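Local coordinates for hemoglobin-like protein (Methylacidiphilum infernorum, PDB 4NK1), which binds heme b and, as a member of the group II truncated hemoglobins, probably binds or carries oxygen at the heme iron, at residues V43-K48 / F165-I170; I136-Y141 / W161-S166. One frame throughout, in Å; residues are numbered along the deposited sequence.

Contact 1: residues V43-K48 / F165-I170; sequences VFPEVK and FSIRMI. With HEM (protoporphyrin IX containing Fe), chain E.
Residues 43-48 run in the opposite sense along 165-170, with the CA atoms of Phe44 and Arg168 6.2 Å apart and those of Val47 and Phe165 5.7 Å apart. Arg168 and Phe44 bury the most surface here, in nearly equal amounts. The aliphatic part of Arg168 lies against the Phe44 side chain, CG 3.5 Å from Phe44 CD1, while Phe44 CB sits over one face of the guanidinium; ring and guanidinium planes are 65° apart. The chain is extended from CG to NE, which takes the charged end past Phe44 to the backbone of Pro45. There Arg168 NH2 donates a nearly straight bond of 3.1 Å to Pro45 O (N-H...O 177°). The oxygen lies in the guanidinium plane, yet the donor stands above the carbonyl plane. A water closes a second path, accepting from Arg168 NE and donating to the same Pro45 O, so one carbonyl oxygen is gripped twice. From the opposite direction Val47 CG1 reaches Arg168 NE at 3.6 Å. Ile167 packs alongside: CD1 meets Pro45 CG at 3.6 Å, CG2 faces Phe44 CD1, and its carbonyl oxygen lies at the edge of the Phe44 ring, 3.4 Å from CE1. Behind this layer, 165-170 borders the heme, where Met169 CG comes within 3.7 Å of HEM CHC and the Met169 methyl lies over one face of the Phe165 ring, toward its rim. Arg168 NH2 also bonds Glu37 O of the second subunit, and Val47 and Lys48 join an antiparallel ladder with a strand of that chain. The N-H groups of one arginine thus join the loop leading into strand 47-48 and the second subunit, and the carbonyl oxygens probably ease the cost of placing its charge at the interface.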
ATOM      1  N   VAL B  43     -11.103  -2.467   4.244  1.00 51.38           N
ATOM      2  CA  VAL B  43     -12.012  -1.334   4.084  1.00 49.21           C
ATOM      3  C   VAL B  43     -11.496  -0.113   4.852  1.00 46.50           C
ATOM      4  O   VAL B  43     -11.081  -0.227   6.002  1.00 47.47           O
ATOM      5  CB  VAL B  43     -13.417  -1.679   4.606  1.00 52.80           C
ATOM      6  CG1 VAL B  43     -14.412  -0.573   4.259  1.00 48.50           C
ATOM      7  CG2 VAL B  43     -13.882  -3.010   4.036  1.00 50.37           C
ATOM      8  N   PHE B  44     -11.490   1.045   4.206  1.00 45.93           N
ATOM      9  CA  PHE B  44     -11.271   2.296   4.916  1.00 46.87           C
ATOM     10  C   PHE B  44     -12.595   2.652   5.589  1.00 45.41           C
ATOM     11  O   PHE B  44     -13.568   2.961   4.904  1.00 40.93           O
ATOM     12  CB  PHE B  44     -10.841   3.393   3.941  1.00 44.04           C
ATOM     13  CG  PHE B  44      -9.537   3.100   3.251  1.00 51.45           C
ATOM     14  CD1 PHE B  44      -8.339   3.556   3.782  1.00 50.24           C
ATOM     15  CD2 PHE B  44      -9.502   2.335   2.090  1.00 56.27           C
ATOM     16  CE1 PHE B  44      -7.128   3.283   3.155  1.00 46.14           C
ATOM     17  CE2 PHE B  44      -8.293   2.054   1.462  1.00 58.31           C
ATOM     18  CZ  PHE B  44      -7.101   2.534   2.002  1.00 45.55           C
ATOM     19  N   PRO B  45     -12.640   2.579   6.932  1.00 42.03           N
ATOM     20  CA  PRO B  45     -13.868   2.740   7.725  1.00 40.23           C
ATOM     21  C   PRO B  45     -14.458   4.129   7.556  1.00 40.01           C
ATOM     22  O   PRO B  45     -13.736   5.055   7.154  1.00 37.57           O
ATOM     23  CB  PRO B  45     -13.378   2.590   9.175  1.00 46.09           C
ATOM     24  CG  PRO B  45     -12.075   1.890   9.086  1.00 42.76           C
ATOM     25  CD  PRO B  45     -11.463   2.334   7.785  1.00 49.36           C
ATOM     26  N   GLU B  46     -15.750   4.287   7.843  1.00 41.69           N
ATOM     27  CA  GLU B  46     -16.328   5.623   7.783  1.00 50.71           C
ATOM     28  C   GLU B  46     -15.656   6.501   8.834  1.00 43.07           C
ATOM     29  O   GLU B  46     -15.318   6.032   9.923  1.00 38.48           O
ATOM     30  CB  GLU B  46     -17.847   5.606   7.972  1.00 50.42           C
ATOM     31  CG  GLU B  46     -18.331   5.160   9.338  1.00 53.22           C
ATOM     32  CD  GLU B  46     -19.807   5.514   9.572  1.00 71.96           C
ATOM     33  OE1 GLU B  46     -20.226   5.593  10.750  1.00 70.49           O
ATOM     34  OE2 GLU B  46     -20.547   5.709   8.577  1.00 67.89           O
ATOM     35  N   VAL B  47     -15.404   7.755   8.487  1.00 39.57           N
ATOM     36  CA  VAL B  47     -14.855   8.668   9.467  1.00 47.68           C
ATOM     37  C   VAL B  47     -15.832   9.803   9.790  1.00 51.98           C
ATOM     38  O   VAL B  47     -16.365  10.464   8.888  1.00 47.73           O
ATOM     39  CB  VAL B  47     -13.420   9.161   9.110  1.00 45.99           C
ATOM     40  CG1 VAL B  47     -12.891   8.492   7.844  1.00 38.11           C
ATOM     41  CG2 VAL B  47     -13.344  10.668   9.020  1.00 45.70           C
ATOM     42  N   LYS B  48     -16.105   9.969  11.085  1.00 49.50           N
ATOM     43  CA  LYS B  48     -16.891  11.102  11.566  1.00 47.18           C
ATOM     44  C   LYS B  48     -15.966  12.253  11.896  1.00 40.97           C
ATOM     45  O   LYS B  48     -15.160  12.167  12.833  1.00 44.39           O
ATOM     46  CB  LYS B  48     -17.657  10.741  12.837  1.00 49.39           C
ATOM     47  CG  LYS B  48     -18.669   9.625  12.706  1.00 54.62           C
ATOM     48  CD  LYS B  48     -19.781   9.864  13.722  1.00 74.21           C
ATOM     49  CE  LYS B  48     -20.586   8.606  14.021  1.00 83.92           C
ATOM     50  NZ  LYS B  48     -21.702   8.898  14.976  1.00 91.29           N
ATOM     51  N   PHE B 165      -9.691   8.332  10.495  1.00 32.50           N
ATOM     52  CA  PHE B 165      -9.124   9.089   9.380  1.00 35.30           C
ATOM     53  C   PHE B 165      -7.685   8.674   9.048  1.00 37.98           C
ATOM     54  O   PHE B 165      -7.313   8.617   7.878  1.00 39.22           O
ATOM     55  CB  PHE B 165      -9.164  10.589   9.683  1.00 38.72           C
ATOM     56  CG  PHE B 165      -9.036  11.455   8.469  1.00 36.40           C
ATOM     57  CD1 PHE B 165      -9.402  10.978   7.217  1.00 41.65           C
ATOM     58  CD2 PHE B 165      -8.544  12.746   8.572  1.00 44.94           C
ATOM     59  CE1 PHE B 165      -9.287  11.780   6.082  1.00 40.34           C
ATOM     60  CE2 PHE B 165      -8.419  13.552   7.444  1.00 46.98           C
ATOM     61  CZ  PHE B 165      -8.796  13.065   6.193  1.00 43.08           C
ATOM     62  N   SER B 166      -6.881   8.402  10.075  1.00 34.72           N
ATOM     63  CA  SER B 166      -5.479   8.035   9.882  1.00 36.68           C
ATOM     64  C   SER B 166      -5.288   6.758   9.068  1.00 35.76           C
ATOM     65  O   SER B 166      -4.226   6.552   8.494  1.00 36.78           O
ATOM     66  CB  SER B 166      -4.771   7.895  11.219  1.00 34.55           C
ATOM     67  OG  SER B 166      -5.388   6.907  12.025  1.00 33.75           O
ATOM     68  N   ILE B 167      -6.301   5.900   9.032  1.00 33.64           N
ATOM     69  CA  ILE B 167      -6.223   4.646   8.283  1.00 38.52           C
ATOM     70  C   ILE B 167      -6.084   4.955   6.799  1.00 39.65           C
ATOM     71  O   ILE B 167      -5.476   4.198   6.039  1.00 40.52           O
ATOM     72  CB  ILE B 167      -7.480   3.777   8.524  1.00 42.44           C
ATOM     73  CG1 ILE B 167      -7.507   3.276   9.969  1.00 36.41           C
ATOM     74  CG2 ILE B 167      -7.536   2.590   7.566  1.00 40.25           C
ATOM     75  CD1 ILE B 167      -8.895   2.903  10.464  1.00 36.16           C
ATOM     76  N   ARG B 168      -6.630   6.093   6.392  1.00 37.17           N
ATOM     77  CA  ARG B 168      -6.623   6.467   4.995  1.00 32.00           C
ATOM     78  C   ARG B 168      -5.300   7.021   4.494  1.00 36.14           C
ATOM     79  O   ARG B 168      -5.121   7.220   3.287  1.00 41.73           O
ATOM     80  CB  ARG B 168      -7.764   7.445   4.729  1.00 42.85           C
ATOM     81  CG  ARG B 168      -9.120   6.774   4.904  1.00 43.29           C
ATOM     82  CD  ARG B 168     -10.242   7.670   4.490  1.00 43.03           C
ATOM     83  NE  ARG B 168     -11.529   7.086   4.843  1.00 48.64           N
ATOM     84  CZ  ARG B 168     -12.633   7.232   4.118  1.00 44.06           C
ATOM     85  NH1 ARG B 168     -12.593   7.942   3.000  1.00 37.43           N
ATOM     86  NH2 ARG B 168     -13.764   6.668   4.518  1.00 44.11           N
ATOM     87  N   MET B 169      -4.364   7.246   5.405  1.00 37.11           N
ATOM     88  CA  MET B 169      -3.070   7.777   5.017  1.00 32.47           C
ATOM     89  C   MET B 169      -2.085   6.641   4.738  1.00 32.64           C
ATOM     90  O   MET B 169      -1.035   6.867   4.145  1.00 32.78           O
ATOM     91  CB  MET B 169      -2.526   8.714   6.106  1.00 35.12           C
ATOM     92  CG  MET B 169      -3.531   9.768   6.574  1.00 38.92           C
ATOM     93  SD  MET B 169      -4.215  10.772   5.234  1.00 38.82           S
ATOM     94  CE  MET B 169      -5.859  11.049   5.897  1.00 45.98           C
ATOM     95  N   ILE B 170      -2.433   5.420   5.150  1.00 33.81           N
ATOM     96  CA  ILE B 170      -1.550   4.262   4.993  1.00 36.68           C
ATOM     97  C   ILE B 170      -1.335   3.957   3.512  1.00 35.26           C
ATOM     98  O   ILE B 170      -2.291   3.669   2.775  1.00 36.59           O
ATOM     99  CB  ILE B 170      -2.125   2.991   5.668  1.00 33.97           C
ATOM    100  CG1 ILE B 170      -2.152   3.136   7.188  1.00 35.75           C
ATOM    101  CG2 ILE B 170      -1.295   1.774   5.307  1.00 30.99           C
ATOM    102  CD1 ILE B 170      -3.021   2.086   7.859  1.00 32.30           C
TER
HETATM  103  CHA HEM E 201       1.778  16.487   6.696  1.00 43.02           C
HETATM  104  CHB HEM E 201       3.129  12.244   8.648  1.00 38.33           C
HETATM  105  CHC HEM E 201      -1.534  11.150   9.413  1.00 38.30           C
HETATM  106  CHD HEM E 201      -2.618  15.853   8.779  1.00 38.83           C
HETATM  107  C1A HEM E 201       2.580  15.420   7.063  1.00 42.63           C
HETATM  108  C2A HEM E 201       4.008  15.210   6.802  1.00 46.75           C
HETATM  109  C3A HEM E 201       4.354  14.035   7.352  1.00 44.94           C
HETATM  110  C4A HEM E 201       3.182  13.451   7.981  1.00 41.30           C
HETATM  111  CMA HEM E 201       5.769  13.403   7.312  1.00 38.74           C
HETATM  112  CAA HEM E 201       5.032  16.098   6.037  1.00 52.09           C
HETATM  113  CBA HEM E 201       4.445  17.085   5.027  1.00 62.75           C
HETATM  114  CGA HEM E 201       4.623  16.610   3.603  1.00 74.77           C
HETATM  115  O1A HEM E 201       4.242  15.446   3.307  1.00 74.61           O
HETATM  116  O2A HEM E 201       5.122  17.398   2.751  1.00 72.11           O
HETATM  117  C1B HEM E 201       1.996  11.526   8.961  1.00 35.94           C
HETATM  118  C2B HEM E 201       1.928  10.139   9.396  1.00 31.08           C
HETATM  119  C3B HEM E 201       0.641   9.836   9.594  1.00 36.66           C
HETATM  120  C4B HEM E 201      -0.159  11.024   9.322  1.00 33.74           C
HETATM  121  CMB HEM E 201       3.098   9.140   9.576  1.00 30.96           C
HETATM  122  CAB HEM E 201       0.139   8.444  10.056  1.00 40.03           C
HETATM  123  CBB HEM E 201      -1.113   8.025   9.795  1.00 37.82           C
HETATM  124  C1C HEM E 201      -2.239  12.333   9.360  1.00 37.35           C
HETATM  125  C2C HEM E 201      -3.644  12.529   9.674  1.00 37.06           C
HETATM  126  C3C HEM E 201      -3.929  13.820   9.519  1.00 40.54           C
HETATM  127  C4C HEM E 201      -2.732  14.511   9.073  1.00 40.71           C
HETATM  128  CMC HEM E 201      -4.669  11.482  10.156  1.00 35.74           C
HETATM  129  CAC HEM E 201      -5.333  14.404   9.765  1.00 43.64           C
HETATM  130  CBC HEM E 201      -5.453  15.555  10.431  1.00 53.92           C
HETATM  131  C1D HEM E 201      -1.586  16.467   8.097  1.00 38.74           C
HETATM  132  C2D HEM E 201      -1.597  17.813   7.565  1.00 45.36           C
HETATM  133  C3D HEM E 201      -0.224  18.011   6.917  1.00 44.70           C
HETATM  134  C4D HEM E 201       0.490  16.767   7.119  1.00 40.56           C
HETATM  135  CMD HEM E 201      -2.732  18.857   7.624  1.00 40.43           C
HETATM  136  CAD HEM E 201       0.257  19.292   6.197  1.00 43.54           C
HETATM  137  CBD HEM E 201      -0.393  19.328   4.817  1.00 45.94           C
HETATM  138  CGD HEM E 201      -0.072  20.615   4.092  1.00 53.21           C
HETATM  139  O1D HEM E 201       1.109  21.052   4.082  1.00 58.77           O
HETATM  140  O2D HEM E 201      -1.009  21.207   3.498  1.00 54.93           O
HETATM  141  NA  HEM E 201       2.130  14.324   7.782  1.00 40.90           N
HETATM  142  NB  HEM E 201       0.706  12.026   8.930  1.00 36.70           N
HETATM  143  NC  HEM E 201      -1.722  13.566   8.989  1.00 36.30           N
HETATM  144  ND  HEM E 201      -0.347  15.905   7.810  1.00 42.93           N
HETATM  145 FE   HEM E 201       0.181  14.009   8.363  1.00 41.89          FE
HETATM  146  O   HOH W   1     -11.071   5.510   7.212  1.00 37.34           O

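Contact 2: residues I136-Y141 / W161-S166. With HEM (protoporphyrin IX containing Fe), chain E; PO4 (phosphate ion), chain F.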
ATOM      1  N   ILE B 136       2.098   4.558  15.681  1.00 34.00           N
ATOM      2  CA  ILE B 136       2.971   5.441  16.437  1.00 35.51           C
ATOM      3  C   ILE B 136       2.457   6.883  16.427  1.00 37.10           C
ATOM      4  O   ILE B 136       2.521   7.596  17.445  1.00 36.40           O
ATOM      5  CB  ILE B 136       4.421   5.351  15.926  1.00 37.85           C
ATOM      6  CG1 ILE B 136       4.956   3.929  16.141  1.00 38.80           C
ATOM      7  CG2 ILE B 136       5.322   6.332  16.667  1.00 35.70           C
ATOM      8  CD1 ILE B 136       6.307   3.692  15.505  1.00 34.30           C
ATOM      9  N   TRP B 137       1.944   7.307  15.280  1.00 36.89           N
ATOM     10  CA  TRP B 137       1.353   8.632  15.120  1.00 38.41           C
ATOM     11  C   TRP B 137       0.183   8.794  16.097  1.00 38.60           C
ATOM     12  O   TRP B 137       0.064   9.808  16.788  1.00 36.24           O
ATOM     13  CB  TRP B 137       0.853   8.757  13.677  1.00 34.77           C
ATOM     14  CG  TRP B 137       0.439  10.134  13.245  1.00 32.31           C
ATOM     15  CD1 TRP B 137       1.234  11.092  12.687  1.00 35.02           C
ATOM     16  CD2 TRP B 137      -0.886  10.689  13.295  1.00 30.39           C
ATOM     17  NE1 TRP B 137       0.486  12.214  12.390  1.00 36.33           N
ATOM     18  CE2 TRP B 137      -0.816  11.989  12.751  1.00 33.67           C
ATOM     19  CE3 TRP B 137      -2.122  10.206  13.740  1.00 34.83           C
ATOM     20  CZ2 TRP B 137      -1.942  12.824  12.653  1.00 38.91           C
ATOM     21  CZ3 TRP B 137      -3.239  11.027  13.638  1.00 38.85           C
ATOM     22  CH2 TRP B 137      -3.141  12.327  13.096  1.00 38.80           C
ATOM     23  N   LEU B 138      -0.666   7.770  16.148  1.00 32.23           N
ATOM     24  CA  LEU B 138      -1.792   7.727  17.063  1.00 37.10           C
ATOM     25  C   LEU B 138      -1.303   7.800  18.507  1.00 39.52           C
ATOM     26  O   LEU B 138      -1.822   8.579  19.312  1.00 39.09           O
ATOM     27  CB  LEU B 138      -2.587   6.439  16.833  1.00 31.82           C
ATOM     28  CG  LEU B 138      -4.060   6.527  16.415  1.00 47.75           C
ATOM     29  CD1 LEU B 138      -4.416   7.842  15.712  1.00 34.81           C
ATOM     30  CD2 LEU B 138      -4.437   5.322  15.540  1.00 37.98           C
ATOM     31  N   ALA B 139      -0.303   6.989  18.840  1.00 36.54           N
ATOM     32  CA  ALA B 139       0.245   6.987  20.194  1.00 38.32           C
ATOM     33  C   ALA B 139       0.702   8.400  20.594  1.00 39.40           C
ATOM     34  O   ALA B 139       0.467   8.850  21.723  1.00 38.44           O
ATOM     35  CB  ALA B 139       1.394   5.991  20.296  1.00 34.53           C
ATOM     36  N   CYS B 140       1.336   9.100  19.656  1.00 38.39           N
ATOM     37  CA  CYS B 140       1.816  10.450  19.904  1.00 40.95           C
ATOM     38  C   CYS B 140       0.668  11.405  20.215  1.00 43.16           C
ATOM     39  O   CYS B 140       0.780  12.245  21.114  1.00 36.38           O
ATOM     40  CB  CYS B 140       2.620  10.957  18.710  1.00 36.91           C
ATOM     41  SG  CYS B 140       4.257  10.205  18.565  1.00 41.55           S
ATOM     42  N   TYR B 141      -0.431  11.261  19.477  1.00 41.85           N
ATOM     43  CA  TYR B 141      -1.624  12.064  19.713  1.00 36.54           C
ATOM     44  C   TYR B 141      -2.281  11.735  21.046  1.00 37.36           C
ATOM     45  O   TYR B 141      -2.734  12.633  21.746  1.00 40.55           O
ATOM     46  CB  TYR B 141      -2.631  11.884  18.580  1.00 38.08           C
ATOM     47  CG  TYR B 141      -2.848  13.165  17.819  1.00 36.57           C
ATOM     48  CD1 TYR B 141      -2.816  13.197  16.431  1.00 38.51           C
ATOM     49  CD2 TYR B 141      -3.065  14.349  18.494  1.00 37.20           C
ATOM     50  CE1 TYR B 141      -3.000  14.392  15.743  1.00 37.13           C
ATOM     51  CE2 TYR B 141      -3.257  15.539  17.818  1.00 39.68           C
ATOM     52  CZ  TYR B 141      -3.222  15.553  16.447  1.00 41.01           C
ATOM     53  OH  TYR B 141      -3.413  16.742  15.787  1.00 42.11           O
ATOM     54  N   TRP B 161     -12.264  10.526  15.380  1.00 40.10           N
ATOM     55  CA  TRP B 161     -11.947  11.147  14.104  1.00 37.59           C
ATOM     56  C   TRP B 161     -10.548  10.744  13.654  1.00 40.31           C
ATOM     57  O   TRP B 161     -10.389  10.112  12.601  1.00 38.41           O
ATOM     58  CB  TRP B 161     -12.064  12.667  14.201  1.00 37.69           C
ATOM     59  CG  TRP B 161     -11.553  13.395  12.990  1.00 38.40           C
ATOM     60  CD1 TRP B 161     -11.879  13.150  11.690  1.00 41.26           C
ATOM     61  CD2 TRP B 161     -10.642  14.506  12.975  1.00 38.62           C
ATOM     62  NE1 TRP B 161     -11.223  14.031  10.861  1.00 42.62           N
ATOM     63  CE2 TRP B 161     -10.456  14.869  11.621  1.00 37.31           C
ATOM     64  CE3 TRP B 161      -9.967  15.218  13.972  1.00 35.17           C
ATOM     65  CZ2 TRP B 161      -9.617  15.928  11.241  1.00 36.33           C
ATOM     66  CZ3 TRP B 161      -9.132  16.273  13.592  1.00 36.81           C
ATOM     67  CH2 TRP B 161      -8.962  16.612  12.234  1.00 36.83           C
ATOM     68  N   ILE B 162      -9.525  11.088  14.437  1.00 33.65           N
ATOM     69  CA  ILE B 162      -8.171  10.768  13.979  1.00 38.75           C
ATOM     70  C   ILE B 162      -7.910   9.262  13.853  1.00 33.95           C
ATOM     71  O   ILE B 162      -7.163   8.839  12.971  1.00 34.78           O
ATOM     72  CB  ILE B 162      -7.051  11.448  14.806  1.00 37.38           C
ATOM     73  CG1 ILE B 162      -7.049  10.950  16.254  1.00 37.71           C
ATOM     74  CG2 ILE B 162      -7.160  12.969  14.710  1.00 36.50           C
ATOM     75  CD1 ILE B 162      -5.914  11.536  17.096  1.00 31.81           C
ATOM     76  N   GLU B 163      -8.527   8.460  14.715  1.00 33.32           N
ATOM     77  CA  GLU B 163      -8.295   7.013  14.710  1.00 35.14           C
ATOM     78  C   GLU B 163      -8.694   6.429  13.376  1.00 39.99           C
ATOM     79  O   GLU B 163      -7.959   5.628  12.798  1.00 36.44           O
ATOM     80  CB  GLU B 163      -9.107   6.341  15.816  1.00 37.47           C
ATOM     81  CG  GLU B 163      -8.825   4.863  16.016  1.00 40.98           C
ATOM     82  CD  GLU B 163      -9.640   3.968  15.088  1.00 40.81           C
ATOM     83  OE1 GLU B 163     -10.691   4.419  14.577  1.00 37.22           O
ATOM     84  OE2 GLU B 163      -9.233   2.803  14.879  1.00 37.98           O
ATOM     85  N   SER B 164      -9.867   6.838  12.895  1.00 40.30           N
ATOM     86  CA  SER B 164     -10.416   6.312  11.656  1.00 38.66           C
ATOM     87  C   SER B 164      -9.811   7.009  10.435  1.00 35.52           C
ATOM     88  O   SER B 164      -9.441   6.355   9.464  1.00 37.74           O
ATOM     89  CB  SER B 164     -11.941   6.462  11.659  1.00 44.22           C
ATOM     90  OG  SER B 164     -12.495   5.997  10.440  1.00 49.17           O
ATOM     91  N   PHE B 165      -9.691   8.332  10.495  1.00 32.50           N
ATOM     92  CA  PHE B 165      -9.124   9.089   9.380  1.00 35.30           C
ATOM     93  C   PHE B 165      -7.685   8.674   9.048  1.00 37.98           C
ATOM     94  O   PHE B 165      -7.313   8.617   7.878  1.00 39.22           O
ATOM     95  CB  PHE B 165      -9.164  10.589   9.683  1.00 38.72           C
ATOM     96  CG  PHE B 165      -9.036  11.455   8.469  1.00 36.40           C
ATOM     97  CD1 PHE B 165      -9.402  10.978   7.217  1.00 41.65           C
ATOM     98  CD2 PHE B 165      -8.544  12.746   8.572  1.00 44.94           C
ATOM     99  CE1 PHE B 165      -9.287  11.780   6.082  1.00 40.34           C
ATOM    100  CE2 PHE B 165      -8.419  13.552   7.444  1.00 46.98           C
ATOM    101  CZ  PHE B 165      -8.796  13.065   6.193  1.00 43.08           C
ATOM    102  N   SER B 166      -6.881   8.402  10.075  1.00 34.72           N
ATOM    103  CA  SER B 166      -5.479   8.035   9.882  1.00 36.68           C
ATOM    104  C   SER B 166      -5.288   6.758   9.068  1.00 35.76           C
ATOM    105  O   SER B 166      -4.226   6.552   8.494  1.00 36.78           O
ATOM    106  CB  SER B 166      -4.771   7.895  11.219  1.00 34.55           C
ATOM    107  OG  SER B 166      -5.388   6.907  12.025  1.00 33.75           O
TER
HETATM  108  CHA HEM E 201       1.778  16.487   6.696  1.00 43.02           C
HETATM  109  CHB HEM E 201       3.129  12.244   8.648  1.00 38.33           C
HETATM  110  CHC HEM E 201      -1.534  11.150   9.413  1.00 38.30           C
HETATM  111  CHD HEM E 201      -2.618  15.853   8.779  1.00 38.83           C
HETATM  112  C1A HEM E 201       2.580  15.420   7.063  1.00 42.63           C
HETATM  113  C2A HEM E 201       4.008  15.210   6.802  1.00 46.75           C
HETATM  114  C3A HEM E 201       4.354  14.035   7.352  1.00 44.94           C
HETATM  115  C4A HEM E 201       3.182  13.451   7.981  1.00 41.30           C
HETATM  116  CMA HEM E 201       5.769  13.403   7.312  1.00 38.74           C
HETATM  117  CAA HEM E 201       5.032  16.098   6.037  1.00 52.09           C
HETATM  118  CBA HEM E 201       4.445  17.085   5.027  1.00 62.75           C
HETATM  119  CGA HEM E 201       4.623  16.610   3.603  1.00 74.77           C
HETATM  120  O1A HEM E 201       4.242  15.446   3.307  1.00 74.61           O
HETATM  121  O2A HEM E 201       5.122  17.398   2.751  1.00 72.11           O
HETATM  122  C1B HEM E 201       1.996  11.526   8.961  1.00 35.94           C
HETATM  123  C2B HEM E 201       1.928  10.139   9.396  1.00 31.08           C
HETATM  124  C3B HEM E 201       0.641   9.836   9.594  1.00 36.66           C
HETATM  125  C4B HEM E 201      -0.159  11.024   9.322  1.00 33.74           C
HETATM  126  CMB HEM E 201       3.098   9.140   9.576  1.00 30.96           C
HETATM  127  CAB HEM E 201       0.139   8.444  10.056  1.00 40.03           C
HETATM  128  CBB HEM E 201      -1.113   8.025   9.795  1.00 37.82           C
HETATM  129  C1C HEM E 201      -2.239  12.333   9.360  1.00 37.35           C
HETATM  130  C2C HEM E 201      -3.644  12.529   9.674  1.00 37.06           C
HETATM  131  C3C HEM E 201      -3.929  13.820   9.519  1.00 40.54           C
HETATM  132  C4C HEM E 201      -2.732  14.511   9.073  1.00 40.71           C
HETATM  133  CMC HEM E 201      -4.669  11.482  10.156  1.00 35.74           C
HETATM  134  CAC HEM E 201      -5.333  14.404   9.765  1.00 43.64           C
HETATM  135  CBC HEM E 201      -5.453  15.555  10.431  1.00 53.92           C
HETATM  136  C1D HEM E 201      -1.586  16.467   8.097  1.00 38.74           C
HETATM  137  C2D HEM E 201      -1.597  17.813   7.565  1.00 45.36           C
HETATM  138  C3D HEM E 201      -0.224  18.011   6.917  1.00 44.70           C
HETATM  139  C4D HEM E 201       0.490  16.767   7.119  1.00 40.56           C
HETATM  140  CMD HEM E 201      -2.732  18.857   7.624  1.00 40.43           C
HETATM  141  CAD HEM E 201       0.257  19.292   6.197  1.00 43.54           C
HETATM  142  CBD HEM E 201      -0.393  19.328   4.817  1.00 45.94           C
HETATM  143  CGD HEM E 201      -0.072  20.615   4.092  1.00 53.21           C
HETATM  144  O1D HEM E 201       1.109  21.052   4.082  1.00 58.77           O
HETATM  145  O2D HEM E 201      -1.009  21.207   3.498  1.00 54.93           O
HETATM  146  NA  HEM E 201       2.130  14.324   7.782  1.00 40.90           N
HETATM  147  NB  HEM E 201       0.706  12.026   8.930  1.00 36.70           N
HETATM  148  NC  HEM E 201      -1.722  13.566   8.989  1.00 36.30           N
HETATM  149  ND  HEM E 201      -0.347  15.905   7.810  1.00 42.93           N
HETATM  150 FE   HEM E 201       0.181  14.009   8.363  1.00 41.89          FE
HETATM  151  P   PO4 F 202       0.859  15.657  11.177  1.00 50.90           P
HETATM  152  O1  PO4 F 202       2.312  15.978  11.130  1.00 52.25           O
HETATM  153  O2  PO4 F 202       0.587  14.443  10.343  1.00 42.36           O
HETATM  154  O3  PO4 F 202       0.441  15.436  12.596  1.00 49.29           O
HETATM  155  O4  PO4 F 202       0.109  16.827  10.637  1.00 46.83           O
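The indole of Trp137, which meets CB of Ile162 at its CZ3 edge (4.0 Å), lies between two other flat groups. The heme covers one face, with HEM CHC 3.5 Å above the indole plane, and the edge of the Tyr141 ring is set against the opposite face, its CD1 3.4 Å above the plane. Round the rim lie Leu138 CD1 and the phosphate, both near the indole plane. Trp137 NE1 donates to phosphate O2 at 3.0 Å, and more weakly to O3; O2 is itself a ligand of the heme iron. The ion probably comes from the crystallisation liquor, but its position is consistent with the indole N-H being able to bond a ligand of the iron. Helix segments 136-141 and 161-165 run antiparallel at 173° with axes 10.6 Å apart, as helices G and H do in the 2-on-2 globin fold, and a tryptophan of helix G facing the distal heme pocket is a conserved feature of group II truncated hemoglobins, found in group III as well. Ile162 projects from helix 155-165 among Trp137, Leu138 and Tyr141 of the partner helix: CG1 sits between its backbone N and carbonyl carbon (chi1 64°), directing Ile162 CD1 onto Tyr141, 3.5 Å from CG. Leu138 packs beside it, its CD1 near Ile162 O and Ser166 OG. That hydroxyl can donate to Ile162 O or Glu163 O, and it also bonds Arg134 NE from the preceding turn of helix 131-147. The Glu163 carboxylate forms a salt bridge with Arg181 and accepts from Val182 N.

In the fold
From the N terminus, after strand 35-36 the chain reaches 43-48, then passes through helices 52-58, 60-74, 87-104, 120-123, 131-147 and 155-165 before contact 1 closes this long excursion at 165-170. Contact 2 closes a much shorter one, made of the end of helix 131-147, the connection and the start of helix 155-165, and its whole span falls within that of contact 1. Both end on the same part of the chain, sharing Phe165 and Ser166, and both touch the heme. A further link joins them directly: Ser164 OG lies 2.9 Å from Glu46 O, a probable hydrogen bond. Helix 155-165 therefore lies between segment 43-48 and helix 131-147.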